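Local atomic coordinates of capsular polysaccharide export system protein KpsC (Thermosulfurimonas dismutans, PDB entry 6MGB), a protein that probably transfers a Kdo sugar from its CMP-activated form, as a beta-2,4 Kdo-transferase building the glycolipid anchor of bacterial capsules. Residues A71-F76 with G97-D101; F181-Y185 with Y213-L219. All blocks are in the same frame, centred on the assembly; numbering follows the deposited sequence. Where two conformers were deposited one is given.

Interaction 1. Residues A71-F76 with G97-D101; sequences ALEDGF and GIYYD
E73 and Y100 meet where the end of strand 69-74, in the mixed sheet of one half of this GT-B-clan glycosyltransferase, packs against a type I beta turn from I98 to D101. The polar part of the contact is a single direct hydrogen bond: Y100 OH donates to E73 OE1 over 2.7 Å. The donor sits above the carboxylate, about 46° out of its plane, and the carboxylate stands at 75° to the tyrosine ring. E73 reaches it because its chain bends at chi2 (-78°), which brings the acid to the edge of the Y100 ring, near its plane, the two side chains crossing at about a right angle.

The apolar part lies beside this bond. I98 CD1 rests 3.7 Å from E73 CG and also packs against A71 CB; CG1 lies opposite the backbone N and carries CD1 toward both. I98 CG2, meanwhile, sits over the centre of the Y100 ring. Were E73 cut back to an alanine, Y100 OH would probably lose its carboxylate partner and a gap would be likely to open beside I98 CD1.

The aromatic part is an edge-to-face pair: the edge of F76 points at one face of Y99, ring centroids 4.9 Å apart, while Y100 CD2 lies over the opposite face. F76 also stacks on F267, and its carbonyl accepts a bond from Q248, a CMP-binding residue, so this end of the contact borders the nucleotide site. Finally, a water completes the link, donating to D74 O at 2.6 Å and hydrogen-bonded to Y99 OH at 2.7 Å.

Interaction 2. Residues F181-Y185 with Y213-L219; sequences FREMY and YLARMKL
F181, on helix 180-191, lays its ring almost flat on that of Y213: the offset stack has centroids 4.1 Å apart and planes only 5° from parallel. F181 CE1 lies over the centre of the tyrosine ring, whereas Y213 CG is displaced toward the rim of the phenylalanine, and Y213 CB adds a CH-pi contact over the same F181 ring.

One turn further along, Y185 presents a face instead to an aliphatic group. Its CG is swung anti to the backbone N (chi1 168°), and L219 CD2 stands over the ring centre, 3.9 Å from the centroid and nearly on the ring normal. Between the rings of F181 and Y185, L214 CD2 approaches F181 O and CB, while its CD1 meets M184 CE at 3.9 Å; the bend in M184 at chi3 (73°) brings that methyl round.

Y213 also reaches the neighbourhood of D163, a CMP-binding residue whose carboxylate accepts bonds from the backbone N of L214 and A215. With no hydrogen bond between the two segments, the contact is held by dispersion and shape fit among F181, Y213, Y185, L214 and L219, and so probably depends on these rings and methyls keeping their positions.

Overall arrangement
From the N terminus, the chain first runs through strand 69-74, turns back through strand 90-94, and then interaction 1 closes this short excursion, bringing the loop 97-101 against residues 71-76, the end of that strand and the loop after it. Interaction 2 opens only later: helix 180-191 leads to strand 196-200 and helix 203-206, and the loop 213-219 then returns to the helix. The two contacts follow in series and neither nest nor cross. Interaction 1 joins a strand of the mixed sheet to a loop, interaction 2 a helix flanking the parallel sheet to the loop before its edge strand 224-226. Both lie toward the CMP site, interaction 1 the nearer, their closest atoms about 11 Å apart.

Interaction 1. Residues A71-F76 with G97-D101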
loop_
_atom_site.group_PDB
_atom_site.type_symbol
_atom_site.label_atom_id
_atom_site.label_comp_id
_atom_site.label_asym_id
_atom_site.label_seq_id
_atom_site.Cartn_x
_atom_site.Cartn_y
_atom_site.Cartn_z
ATOM N N ALA A 71 -5.953 -3.238 -12.958
ATOM C CA ALA A 71 -6.288 -3.198 -11.540
ATOM C C ALA A 71 -5.982 -1.809 -10.994
ATOM O O ALA A 71 -4.834 -1.358 -11.047
ATOM C CB ALA A 71 -5.502 -4.260 -10.775
ATOM N N LEU A 72 -7.002 -1.131 -10.473
ATOM C CA LEU A 72 -6.868 0.224 -9.955
ATOM C C LEU A 72 -6.928 0.213 -8.432
ATOM O O LEU A 72 -7.754 -0.486 -7.839
ATOM C CB LEU A 72 -7.969 1.135 -10.504
ATOM C CG LEU A 72 -8.205 1.077 -12.015
ATOM C CD1 LEU A 72 -9.369 1.971 -12.405
ATOM C CD2 LEU A 72 -6.951 1.471 -12.782
ATOM N N GLU A 73 -6.041 0.986 -7.806
ATOM C CA GLU A 73 -6.028 1.143 -6.358
ATOM C C GLU A 73 -5.536 2.544 -6.025
ATOM O O GLU A 73 -4.941 3.229 -6.864
ATOM C CB GLU A 73 -5.127 0.104 -5.667
ATOM C CG GLU A 73 -5.446 -1.365 -5.965
ATOM C CD GLU A 73 -6.643 -1.888 -5.191
ATOM O OE1 GLU A 73 -7.104 -3.009 -5.500
ATOM O OE2 GLU A 73 -7.117 -1.187 -4.272
ATOM N N ASP A 74 -5.787 2.968 -4.790
ATOM C CA ASP A 74 -5.178 4.197 -4.301
ATOM C C ASP A 74 -3.664 4.059 -4.310
ATOM O O ASP A 74 -3.120 2.979 -4.067
ATOM C CB ASP A 74 -5.666 4.515 -2.885
ATOM C CG ASP A 74 -7.108 4.967 -2.855
ATOM O OD1 ASP A 74 -7.582 5.518 -3.870
ATOM O OD2 ASP A 74 -7.770 4.775 -1.814
ATOM N N GLY A 75 -2.980 5.158 -4.605
ATOM C CA GLY A 75 -1.535 5.165 -4.544
ATOM C C GLY A 75 -1.035 4.983 -3.124
ATOM O O GLY A 75 -1.778 5.065 -2.146
ATOM N N PHE A 76 0.271 4.720 -3.018
ATOM C CA PHE A 76 0.881 4.545 -1.704
ATOM C C PHE A 76 0.891 5.847 -0.913
ATOM O O PHE A 76 0.757 5.823 0.317
ATOM C CB PHE A 76 2.296 3.988 -1.858
ATOM C CG PHE A 76 2.339 2.568 -2.357
ATOM C CD1 PHE A 76 1.552 1.590 -1.772
ATOM C CD2 PHE A 76 3.164 2.215 -3.413
ATOM C CE1 PHE A 76 1.590 0.286 -2.226
ATOM C CE2 PHE A 76 3.203 0.911 -3.873
ATOM C CZ PHE A 76 2.415 -0.054 -3.280
ATOM N N GLY A 97 -1.043 -7.505 -12.748
ATOM C CA GLY A 97 -1.769 -8.053 -11.621
ATOM C C GLY A 97 -2.120 -6.945 -10.652
ATOM O O GLY A 97 -2.725 -5.945 -11.050
ATOM N N ILE A 98 -1.748 -7.099 -9.381
ATOM C CA ILE A 98 -1.832 -6.001 -8.426
ATOM C C ILE A 98 -0.836 -6.268 -7.306
ATOM O O ILE A 98 -0.550 -7.418 -6.965
ATOM C CB ILE A 98 -3.271 -5.806 -7.889
ATOM C CG1 ILE A 98 -3.402 -4.457 -7.170
ATOM C CG2 ILE A 98 -3.672 -6.948 -6.959
ATOM C CD1 ILE A 98 -3.107 -3.244 -8.049
ATOM N N TYR A 99 -0.311 -5.184 -6.729
ATOM C CA TYR A 99 0.893 -5.287 -5.910
ATOM C C TYR A 99 0.702 -6.219 -4.719
ATOM O O TYR A 99 1.638 -6.925 -4.327
ATOM C CB TYR A 99 1.328 -3.900 -5.430
ATOM C CG TYR A 99 0.326 -3.193 -4.542
ATOM C CD1 TYR A 99 -0.645 -2.364 -5.082
ATOM C CD2 TYR A 99 0.358 -3.348 -3.160
ATOM C CE1 TYR A 99 -1.562 -1.714 -4.274
ATOM C CE2 TYR A 99 -0.552 -2.701 -2.345
ATOM C CZ TYR A 99 -1.510 -1.886 -2.908
ATOM O OH TYR A 99 -2.419 -1.240 -2.100
ATOM N N TYR A 100 -0.486 -6.229 -4.115
ATOM C CA TYR A 100 -0.692 -7.027 -2.914
ATOM C C TYR A 100 -1.066 -8.473 -3.215
ATOM O O TYR A 100 -1.203 -9.265 -2.279
ATOM C CB TYR A 100 -1.761 -6.393 -2.011
ATOM C CG TYR A 100 -3.111 -6.153 -2.653
ATOM C CD1 TYR A 100 -4.037 -7.180 -2.779
ATOM C CD2 TYR A 100 -3.471 -4.891 -3.105
ATOM C CE1 TYR A 100 -5.273 -6.960 -3.355
ATOM C CE2 TYR A 100 -4.704 -4.661 -3.681
ATOM C CZ TYR A 100 -5.602 -5.698 -3.803
ATOM O OH TYR A 100 -6.835 -5.475 -4.375
ATOM N N ASP A 101 -1.216 -8.839 -4.485
ATOM C CA ASP A 101 -1.565 -10.209 -4.864
ATOM C C ASP A 101 -0.279 -10.984 -5.132
ATOM O O ASP A 101 0.301 -10.896 -6.217
ATOM C CB ASP A 101 -2.485 -10.213 -6.079
ATOM C CG ASP A 101 -2.871 -11.615 -6.513
ATOM O OD1 ASP A 101 -2.411 -12.588 -5.882
ATOM O OD2 ASP A 101 -3.635 -11.745 -7.490
HETATM O O HOH W 1 -3.285 1.367 -1.997
#

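Interaction 2. Residues F181-Y185 with Y213-L219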
loop_
_atom_site.group_PDB
_atom_site.type_symbol
_atom_site.label_atom_id
_atom_site.label_comp_id
_atom_site.label_asym_id
_atom_site.label_seq_id
_atom_site.Cartn_x
_atom_site.Cartn_y
_atom_site.Cartn_z
ATOM N N PHE A 181 -3.085 -13.482 12.273
ATOM C CA PHE A 181 -2.905 -12.401 13.236
ATOM C C PHE A 181 -2.752 -12.946 14.652
ATOM O O PHE A 181 -1.971 -12.411 15.448
ATOM C CB PHE A 181 -4.076 -11.426 13.141
ATOM C CG PHE A 181 -4.031 -10.556 11.922
ATOM C CD1 PHE A 181 -4.589 -10.980 10.728
ATOM C CD2 PHE A 181 -3.414 -9.317 11.966
ATOM C CE1 PHE A 181 -4.539 -10.181 9.601
ATOM C CE2 PHE A 181 -3.361 -8.513 10.845
ATOM C CZ PHE A 181 -3.923 -8.946 9.661
ATOM N N ARG A 182 -3.489 -14.007 14.987
ATOM C CA ARG A 182 -3.318 -14.637 16.293
ATOM C C ARG A 182 -1.944 -15.286 16.410
ATOM O O ARG A 182 -1.283 -15.170 17.448
ATOM C CB ARG A 182 -4.421 -15.667 16.537
ATOM C CG ARG A 182 -4.356 -16.321 17.909
ATOM C CD ARG A 182 -5.614 -17.122 18.206
ATOM N NE ARG A 182 -5.811 -18.226 17.269
ATOM C CZ ARG A 182 -5.296 -19.442 17.420
ATOM N NH1 ARG A 182 -4.538 -19.729 18.471
ATOM N NH2 ARG A 182 -5.535 -20.377 16.513
ATOM N N GLU A 183 -1.497 -15.973 15.356
ATOM C CA GLU A 183 -0.155 -16.546 15.367
ATOM C C GLU A 183 0.900 -15.459 15.522
ATOM O O GLU A 183 1.871 -15.625 16.269
ATOM C CB GLU A 183 0.079 -17.341 14.082
ATOM C CG GLU A 183 1.408 -18.078 14.035
ATOM C CD GLU A 183 1.611 -18.828 12.733
ATOM O OE1 GLU A 183 0.953 -18.477 11.730
ATOM O OE2 GLU A 183 2.427 -19.772 12.712
ATOM N N MET A 184 0.725 -14.336 14.821
ATOM C CA MET A 184 1.675 -13.234 14.932
ATOM C C MET A 184 1.774 -12.737 16.366
ATOM O O MET A 184 2.871 -12.447 16.859
ATOM C CB MET A 184 1.259 -12.093 14.004
ATOM C CG MET A 184 2.210 -10.912 14.006
ATOM S SD MET A 184 1.724 -9.634 12.832
ATOM C CE MET A 184 0.307 -8.932 13.667
ATOM N N TYR A 185 0.636 -12.628 17.052
ATOM C CA TYR A 185 0.640 -12.140 18.424
ATOM C C TYR A 185 1.442 -13.063 19.331
ATOM O O TYR A 185 2.367 -12.624 20.025
ATOM C CB TYR A 185 -0.795 -12.004 18.929
ATOM C CG TYR A 185 -0.890 -11.780 20.416
ATOM C CD1 TYR A 185 -0.565 -10.552 20.972
ATOM C CD2 TYR A 185 -1.303 -12.797 21.266
ATOM C CE1 TYR A 185 -0.650 -10.340 22.333
ATOM C CE2 TYR A 185 -1.392 -12.596 22.629
ATOM C CZ TYR A 185 -1.063 -11.365 23.157
ATOM O OH TYR A 185 -1.147 -11.155 24.514
ATOM N N TYR A 213 -8.627 -7.049 13.108
ATOM C CA TYR A 213 -8.304 -8.417 13.494
ATOM C C TYR A 213 -7.887 -8.479 14.960
ATOM O O TYR A 213 -8.562 -9.104 15.785
ATOM C CB TYR A 213 -7.194 -8.972 12.597
ATOM C CG TYR A 213 -7.554 -9.053 11.129
ATOM C CD1 TYR A 213 -8.221 -10.160 10.617
ATOM C CD2 TYR A 213 -7.210 -8.033 10.251
ATOM C CE1 TYR A 213 -8.544 -10.244 9.274
ATOM C CE2 TYR A 213 -7.529 -8.108 8.906
ATOM C CZ TYR A 213 -8.194 -9.214 8.423
ATOM O OH TYR A 213 -8.509 -9.288 7.084
ATOM N N LEU A 214 -6.773 -7.827 15.301
ATOM C CA LEU A 214 -6.309 -7.820 16.684
ATOM C C LEU A 214 -7.207 -6.972 17.573
ATOM O O LEU A 214 -7.326 -7.246 18.772
ATOM C CB LEU A 214 -4.870 -7.308 16.749
ATOM C CG LEU A 214 -3.819 -8.154 16.027
ATOM C CD1 LEU A 214 -2.503 -7.401 15.940
ATOM C CD2 LEU A 214 -3.629 -9.485 16.735
ATOM N N ALA A 215 -7.852 -5.950 17.006
ATOM C CA ALA A 215 -8.676 -5.055 17.810
ATOM C C ALA A 215 -9.872 -5.780 18.417
ATOM O O ALA A 215 -10.375 -5.363 19.467
ATOM C CB ALA A 215 -9.146 -3.876 16.958
ATOM N N ARG A 216 -10.337 -6.857 17.782
ATOM C CA ARG A 216 -11.476 -7.621 18.279
ATOM C C ARG A 216 -11.079 -8.734 19.239
ATOM O O ARG A 216 -11.956 -9.302 19.897
ATOM C CB ARG A 216 -12.255 -8.241 17.116
ATOM C CG ARG A 216 -12.695 -7.243 16.065
ATOM C CD ARG A 216 -13.768 -6.287 16.539
ATOM N NE ARG A 216 -15.056 -6.930 16.787
ATOM C CZ ARG A 216 -16.184 -6.263 16.997
ATOM N NH1 ARG A 216 -16.162 -4.943 16.978
ATOM N NH2 ARG A 216 -17.325 -6.906 17.230
ATOM N N MET A 217 -9.796 -9.065 19.329
ATOM C CA MET A 217 -9.356 -10.138 20.205
ATOM C C MET A 217 -9.313 -9.669 21.656
ATOM O O MET A 217 -9.190 -8.477 21.952
ATOM C CB MET A 217 -7.971 -10.637 19.798
ATOM C CG MET A 217 -7.885 -11.206 18.398
ATOM S SD MET A 217 -6.234 -11.841 18.057
ATOM C CE MET A 217 -6.362 -12.194 16.309
ATOM N N LYS A 218 -9.416 -10.635 22.566
ATOM C CA LYS A 218 -9.223 -10.401 23.995
ATOM C C LYS A 218 -7.791 -10.811 24.314
ATOM O O LYS A 218 -7.491 -11.999 24.459
ATOM C CB LYS A 218 -10.228 -11.187 24.832
ATOM C CG LYS A 218 -11.648 -10.659 24.776
ATOM C CD LYS A 218 -12.556 -11.467 25.688
ATOM C CE LYS A 218 -13.996 -10.985 25.622
ATOM N NZ LYS A 218 -14.894 -11.817 26.470
ATOM N N LEU A 219 -6.907 -9.826 24.408
ATOM C CA LEU A 219 -5.495 -10.066 24.657
ATOM C C LEU A 219 -5.186 -9.897 26.140
ATOM O O LEU A 219 -5.983 -9.364 26.913
ATOM C CB LEU A 219 -4.638 -9.114 23.818
ATOM C CG LEU A 219 -4.971 -9.076 22.324
ATOM C CD1 LEU A 219 -4.163 -7.994 21.628
ATOM C CD2 LEU A 219 -4.728 -10.430 21.674
#